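Local coordinates for protein putative ATPase, AAA family (Prochlorococcus marinus subsp. pastoris str. CCMP1986, PDB 3CTD) that probably acts, as a RarA/MGS1/WRNIP1-type AAA ATPase, in the response to stalled DNA replication, and is represented here by its C-terminal part, at residues P88-V93 with S117-I122; S156-P161 with L169-L174. The protein carries 1 engineered substitution. All blocks are in the same frame, centred on the assembly; numbering follows the deposited sequence.

Interaction 1: residues P88-V93 with S117-I122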
loop_
_atom_site.group_PDB
_atom_site.type_symbol
_atom_site.label_atom_id
_atom_site.label_comp_id
_atom_site.label_asym_id
_atom_site.label_seq_id
_atom_site.Cartn_x
_atom_site.Cartn_y
_atom_site.Cartn_z
ATOM N N PRO B 88 -2.679 8.826 -6.298
ATOM C CA PRO B 88 -1.606 7.931 -6.698
ATOM C C PRO B 88 -1.667 6.587 -5.957
ATOM O O PRO B 88 -0.889 5.708 -6.245
ATOM C CB PRO B 88 -0.346 8.711 -6.339
ATOM C CG PRO B 88 -0.770 9.675 -5.268
ATOM C CD PRO B 88 -2.230 9.909 -5.388
ATOM N N ASN B 89 -2.596 6.416 -5.028
ATOM C CA ASN B 89 -2.784 5.115 -4.388
ATOM C C ASN B 89 -3.534 4.125 -5.312
ATOM O O ASN B 89 -3.466 2.888 -5.159
ATOM C CB ASN B 89 -3.511 5.311 -3.039
ATOM C CG ASN B 89 -3.532 4.039 -2.187
ATOM O OD1 ASN B 89 -2.487 3.509 -1.807
ATOM N ND2 ASN B 89 -4.734 3.555 -1.875
ATOM N N ALA B 90 -4.243 4.670 -6.300
ATOM C CA ALA B 90 -5.028 3.851 -7.215
ATOM C C ALA B 90 -4.179 2.747 -7.828
ATOM O O ALA B 90 -4.656 1.618 -7.960
ATOM C CB ALA B 90 -5.695 4.737 -8.334
ATOM N N ILE B 91 -2.943 3.070 -8.226
ATOM C CA ILE B 91 -2.080 2.046 -8.815
ATOM C C ILE B 91 -1.741 0.981 -7.773
ATOM O O ILE B 91 -1.640 -0.169 -8.117
ATOM C CB ILE B 91 -0.805 2.609 -9.536
ATOM C CG1 ILE B 91 -0.074 1.522 -10.300
ATOM C CG2 ILE B 91 0.179 3.236 -8.565
ATOM C CD1 ILE B 91 -0.677 1.262 -11.626
ATOM N N VAL B 92 -1.608 1.358 -6.502
ATOM C CA VAL B 92 -1.324 0.365 -5.473
ATOM C C VAL B 92 -2.518 -0.566 -5.291
ATOM O O VAL B 92 -2.344 -1.757 -5.164
ATOM C CB VAL B 92 -0.989 1.037 -4.109
ATOM C CG1 VAL B 92 -0.762 -0.030 -2.992
ATOM C CG2 VAL B 92 0.200 2.036 -4.241
ATOM N N VAL B 93 -3.737 -0.026 -5.289
ATOM C CA VAL B 93 -4.920 -0.837 -5.022
ATOM C C VAL B 93 -5.142 -1.830 -6.178
ATOM O O VAL B 93 -5.389 -3.028 -5.964
ATOM C CB VAL B 93 -6.191 0.065 -4.809
ATOM C CG1 VAL B 93 -7.518 -0.754 -4.864
ATOM C CG2 VAL B 93 -6.083 0.880 -3.504
ATOM N N SER B 117 -11.990 -2.357 -10.941
ATOM C CA SER B 117 -12.767 -1.607 -11.911
ATOM C C SER B 117 -13.596 -0.519 -11.252
ATOM O O SER B 117 -13.494 0.663 -11.629
ATOM C CB SER B 117 -13.625 -2.564 -12.744
ATOM O OG SER B 117 -12.728 -3.532 -13.309
ATOM N N LEU B 118 -14.422 -0.903 -10.290
ATOM C CA LEU B 118 -15.277 0.069 -9.575
ATOM C C LEU B 118 -14.483 1.183 -8.949
ATOM O O LEU B 118 -14.884 2.340 -8.959
ATOM C CB LEU B 118 -16.105 -0.641 -8.498
ATOM C CG LEU B 118 -17.263 -1.472 -9.079
ATOM C CD1 LEU B 118 -17.775 -2.412 -8.002
ATOM C CD2 LEU B 118 -18.396 -0.573 -9.674
ATOM N N TYR B 119 -13.320 0.831 -8.420
ATOM C CA TYR B 119 -12.474 1.791 -7.710
ATOM C C TYR B 119 -11.998 2.934 -8.626
ATOM O O TYR B 119 -12.009 4.099 -8.237
ATOM C CB TYR B 119 -11.275 1.051 -7.144
ATOM C CG TYR B 119 -10.342 1.939 -6.398
ATOM C CD1 TYR B 119 -10.350 2.004 -5.025
ATOM C CD2 TYR B 119 -9.432 2.720 -7.064
ATOM C CE1 TYR B 119 -9.441 2.846 -4.320
ATOM C CE2 TYR B 119 -8.523 3.574 -6.371
ATOM C CZ TYR B 119 -8.529 3.624 -5.008
ATOM O OH TYR B 119 -7.620 4.461 -4.353
ATOM N N LEU B 120 -11.525 2.577 -9.826
ATOM C CA LEU B 120 -11.126 3.560 -10.826
ATOM C C LEU B 120 -12.331 4.360 -11.319
ATOM O O LEU B 120 -12.242 5.570 -11.423
ATOM C CB LEU B 120 -10.395 2.894 -11.986
ATOM C CG LEU B 120 -9.087 2.223 -11.584
ATOM C CD1 LEU B 120 -8.338 1.660 -12.799
ATOM C CD2 LEU B 120 -8.223 3.222 -10.805
ATOM N N ALA B 121 -13.468 3.706 -11.586
ATOM C CA ALA B 121 -14.655 4.424 -12.057
ATOM C C ALA B 121 -15.070 5.571 -11.122
ATOM O O ALA B 121 -15.475 6.633 -11.583
ATOM C CB ALA B 121 -15.794 3.468 -12.227
ATOM N N ILE B 122 -14.986 5.354 -9.805
ATOM C CA ILE B 122 -15.406 6.369 -8.870
ATOM C C ILE B 122 -14.285 7.251 -8.334
ATOM O O ILE B 122 -14.555 8.108 -7.495
ATOM C CB ILE B 122 -16.243 5.771 -7.692
ATOM C CG1 ILE B 122 -15.405 4.882 -6.750
ATOM C CG2 ILE B 122 -17.389 4.940 -8.242
ATOM C CD1 ILE B 122 -16.245 4.254 -5.635
#

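Interaction 2: residues S156-P161 with L169-L174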
loop_
_atom_site.group_PDB
_atom_site.type_symbol
_atom_site.label_atom_id
_atom_site.label_comp_id
_atom_site.label_asym_id
_atom_site.label_seq_id
_atom_site.Cartn_x
_atom_site.Cartn_y
_atom_site.Cartn_z
ATOM N N SER B 156 31.175 19.126 -9.141
ATOM C CA SER B 156 31.746 19.805 -7.977
ATOM C C SER B 156 30.964 21.072 -7.561
ATOM O O SER B 156 31.128 21.564 -6.448
ATOM C CB SER B 156 33.227 20.163 -8.213
ATOM N N ASN B 157 30.150 21.626 -8.443
ATOM C CA ASN B 157 29.436 22.850 -8.075
ATOM C C ASN B 157 27.951 22.586 -7.718
ATOM O O ASN B 157 27.177 23.517 -7.590
ATOM C CB ASN B 157 29.566 23.922 -9.185
ATOM C CG ASN B 157 29.290 23.342 -10.607
ATOM O OD1 ASN B 157 29.217 22.112 -10.771
ATOM N ND2 ASN B 157 29.158 24.211 -11.628
ATOM N N TYR B 158 27.556 21.319 -7.568
ATOM C CA TYR B 158 26.160 20.965 -7.281
ATOM C C TYR B 158 25.858 21.320 -5.858
ATOM O O TYR B 158 26.674 21.019 -4.985
ATOM C CB TYR B 158 25.925 19.455 -7.469
ATOM C CG TYR B 158 24.596 18.972 -6.943
ATOM C CD1 TYR B 158 23.387 19.442 -7.508
ATOM C CD2 TYR B 158 24.518 18.046 -5.872
ATOM C CE1 TYR B 158 22.130 19.017 -7.041
ATOM C CE2 TYR B 158 23.231 17.591 -5.411
ATOM C CZ TYR B 158 22.060 18.092 -6.009
ATOM O OH TYR B 158 20.798 17.696 -5.587
ATOM N N LEU B 159 24.721 21.969 -5.594
ATOM C CA LEU B 159 24.270 22.107 -4.177
ATOM C C LEU B 159 23.054 21.221 -3.823
ATOM O O LEU B 159 22.141 21.022 -4.626
ATOM C CB LEU B 159 24.034 23.567 -3.764
ATOM C CG LEU B 159 25.330 24.396 -3.894
ATOM C CD1 LEU B 159 25.024 25.889 -4.105
ATOM C CD2 LEU B 159 26.321 24.160 -2.734
ATOM N N ASN B 160 23.060 20.673 -2.616
ATOM C CA ASN B 160 22.101 19.664 -2.273
ATOM C C ASN B 160 21.036 20.287 -1.404
ATOM O O ASN B 160 21.332 20.786 -0.305
ATOM C CB ASN B 160 22.808 18.524 -1.536
ATOM C CG ASN B 160 21.967 17.265 -1.422
ATOM O OD1 ASN B 160 20.796 17.290 -0.984
ATOM N ND2 ASN B 160 22.578 16.143 -1.794
ATOM N N PRO B 161 19.790 20.256 -1.897
ATOM C CA PRO B 161 18.645 20.773 -1.146
ATOM C C PRO B 161 18.546 20.232 0.299
ATOM O O PRO B 161 18.007 20.939 1.136
ATOM C CB PRO B 161 17.436 20.345 -1.990
ATOM C CG PRO B 161 18.007 20.130 -3.387
ATOM C CD PRO B 161 19.430 19.738 -3.235
ATOM N N LEU B 169 16.035 26.276 -2.173
ATOM C CA LEU B 169 17.318 26.351 -2.899
ATOM C C LEU B 169 17.016 26.747 -4.338
ATOM O O LEU B 169 16.419 25.978 -5.088
ATOM C CB LEU B 169 18.083 25.029 -2.829
ATOM C CG LEU B 169 19.402 24.892 -3.615
ATOM C CD1 LEU B 169 20.335 25.995 -3.223
ATOM C CD2 LEU B 169 20.083 23.513 -3.407
ATOM N N GLN B 170 17.393 27.961 -4.726
ATOM C CA GLN B 170 17.230 28.334 -6.131
ATOM C C GLN B 170 18.388 27.756 -7.010
ATOM O O GLN B 170 19.530 28.225 -6.953
ATOM C CB GLN B 170 17.044 29.856 -6.248
ATOM C CG GLN B 170 17.050 30.390 -7.667
ATOM C CD GLN B 170 16.687 31.867 -7.725
ATOM O OE1 GLN B 170 16.848 32.589 -6.738
ATOM N NE2 GLN B 170 16.188 32.316 -8.875
ATOM N N GLN B 171 18.108 26.690 -7.768
ATOM C CA GLN B 171 19.133 26.065 -8.592
ATOM C C GLN B 171 18.507 25.631 -9.908
ATOM O O GLN B 171 17.376 25.186 -9.938
ATOM C CB GLN B 171 19.784 24.866 -7.837
ATOM C CG GLN B 171 20.906 24.108 -8.573
ATOM C CD GLN B 171 21.643 23.145 -7.655
ATOM O OE1 GLN B 171 22.854 23.205 -7.545
ATOM N NE2 GLN B 171 20.912 22.244 -6.984
ATOM N N GLU B 172 19.246 25.743 -10.996
ATOM C CA GLU B 172 18.705 25.411 -12.316
ATOM C C GLU B 172 18.673 23.907 -12.478
ATOM O O GLU B 172 19.700 23.244 -12.244
ATOM C CB GLU B 172 19.608 25.982 -13.429
ATOM C CG GLU B 172 19.901 27.497 -13.349
ATOM C CD GLU B 172 20.997 27.968 -14.350
ATOM O OE1 GLU B 172 21.219 27.266 -15.362
ATOM O OE2 GLU B 172 21.636 29.036 -14.124
ATOM N N TYR B 173 17.535 23.383 -12.936
ATOM C CA TYR B 173 17.347 21.957 -13.181
ATOM C C TYR B 173 17.102 21.663 -14.643
ATOM O O TYR B 173 17.314 20.538 -15.140
ATOM C CB TYR B 173 16.242 21.386 -12.271
ATOM C CG TYR B 173 16.669 21.422 -10.794
ATOM C CD1 TYR B 173 17.815 20.745 -10.369
ATOM C CD2 TYR B 173 15.950 22.132 -9.841
ATOM C CE1 TYR B 173 18.238 20.785 -9.040
ATOM C CE2 TYR B 173 16.346 22.177 -8.516
ATOM C CZ TYR B 173 17.508 21.510 -8.124
ATOM O OH TYR B 173 17.972 21.566 -6.816
ATOM N N LEU B 174 16.677 22.690 -15.361
ATOM C CA LEU B 174 16.464 22.572 -16.811
ATOM C C LEU B 174 17.641 23.261 -17.462
ATOM O O LEU B 174 18.267 24.119 -16.855
ATOM C CB LEU B 174 15.170 23.285 -17.227
ATOM C CG LEU B 174 13.878 22.497 -17.043
ATOM C CD1 LEU B 174 12.681 23.444 -16.758
ATOM C CD2 LEU B 174 13.624 21.648 -18.234
HETATM O O HOH W 1 24.989 24.892 -8.184
HETATM O O HOH W 2 18.626 18.874 -6.329
#

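Interaction 1: residues P88-V93 with S117-I122
Tyr119 reaches from helix 110-121 to segment 88-93, on helix 90-104, and lies against Ala90 and Val93. No hydrogen bond joins the two segments. The contact is apolar packing, and most of it falls on these three residues. CB of Tyr119 points toward 88-93, and CG, anti to the backbone N (chi1 180°), brings the ring onto Ala90 and Val93. Val93 covers one ring face in a CH-pi contact: its CG1 sits 4.1 Å from the Tyr119 ring centroid and 16° off the ring normal. The second methyl, CG2 of Val93, meets the phenol end at 4.0 Å from Tyr119 CZ. Ala90 CA comes obliquely at the ring, 3.6 Å from Tyr119 CE2, and its CB lies as near to that atom. Leu120 CD2 is 3.8 Å from Ala90 CB and sits at the edge of the Tyr119 ring, in its plane. Ala90 CB thus touches both Tyr119 and Leu120. The Tyr119 hydroxyl makes a weak hydrogen bond to Asp87, just before 88-93. Ile83 of helix 68-83 touches both Ala90 and Leu120, while Ile46 of helix 36-47 packs on Leu120. The contact joins helices 90-104 and 110-121 in the bundle. Its Tyr119-Val93 side forms part of the interface with the second subunit, whose Trp191 stacks on the Tyr119 ring and whose Pro88 packs on both residues.

Interaction 2: residues S156-P161 with L169-L174
Gln171 crosses to the 156-161 segment and grips the backbone of Leu159 at two points. CB leaves the chain pointing toward that segment, and CG stands anti to the backbone N (chi1 -179°). The chain stays extended to Gln171 CD, 3.7 Å from Leu159 O. At the tip, Gln171 OE1 accepts a nearly straight bond from Leu159 N, 3.0 Å long, on a lone pair in the carbonyl plane. Water 1 donates to both OE1 and Asn157 O. Gln171 NE2 donates to Leu159 O at 2.9 Å. Gln171 NE2 also donates to Tyr173 OH, which lies in the amide plane at 3.0 Å. These bonds fix the rotation of the amide, which pairs with N and O of one residue much as a backbone peptide would. Gln171 NE2 comes obliquely at the Tyr158 ring, 3.4 Å from Tyr158 CE1, and the two side chains cross at about a right angle. Beside this polar grip, Leu169 CD2 packs 3.8 Å from Pro161 CD. Water 2 bridges Tyr158 OH and Tyr173 OH. Both segments belong to the long loop region between helices 131-139 and 191-197. They meet the third subunit, whose Arg47 bonds Tyr158 OH and whose Trp57 bonds Tyr173 O.

In the fold
Interaction 1 lies in the core and interaction 2 at the surface. Their centres are about 36 Å apart, their nearest atoms about 21 Å apart, and they follow one another along the chain. They share no secondary-structure element. Interaction 1 pairs two helices of the bundle through apolar side chains, without a hydrogen bond across it. Interaction 2 joins two irregular segments, where a side-chain amide bonds to the backbone of Leu159 and waters bridge further polar atoms. Both belong to the MgsA-type C-terminal region, and both touch the third subunit. Interaction 1 also meets the second subunit, so both contacts lie near subunit interfaces of the four-chain assembly.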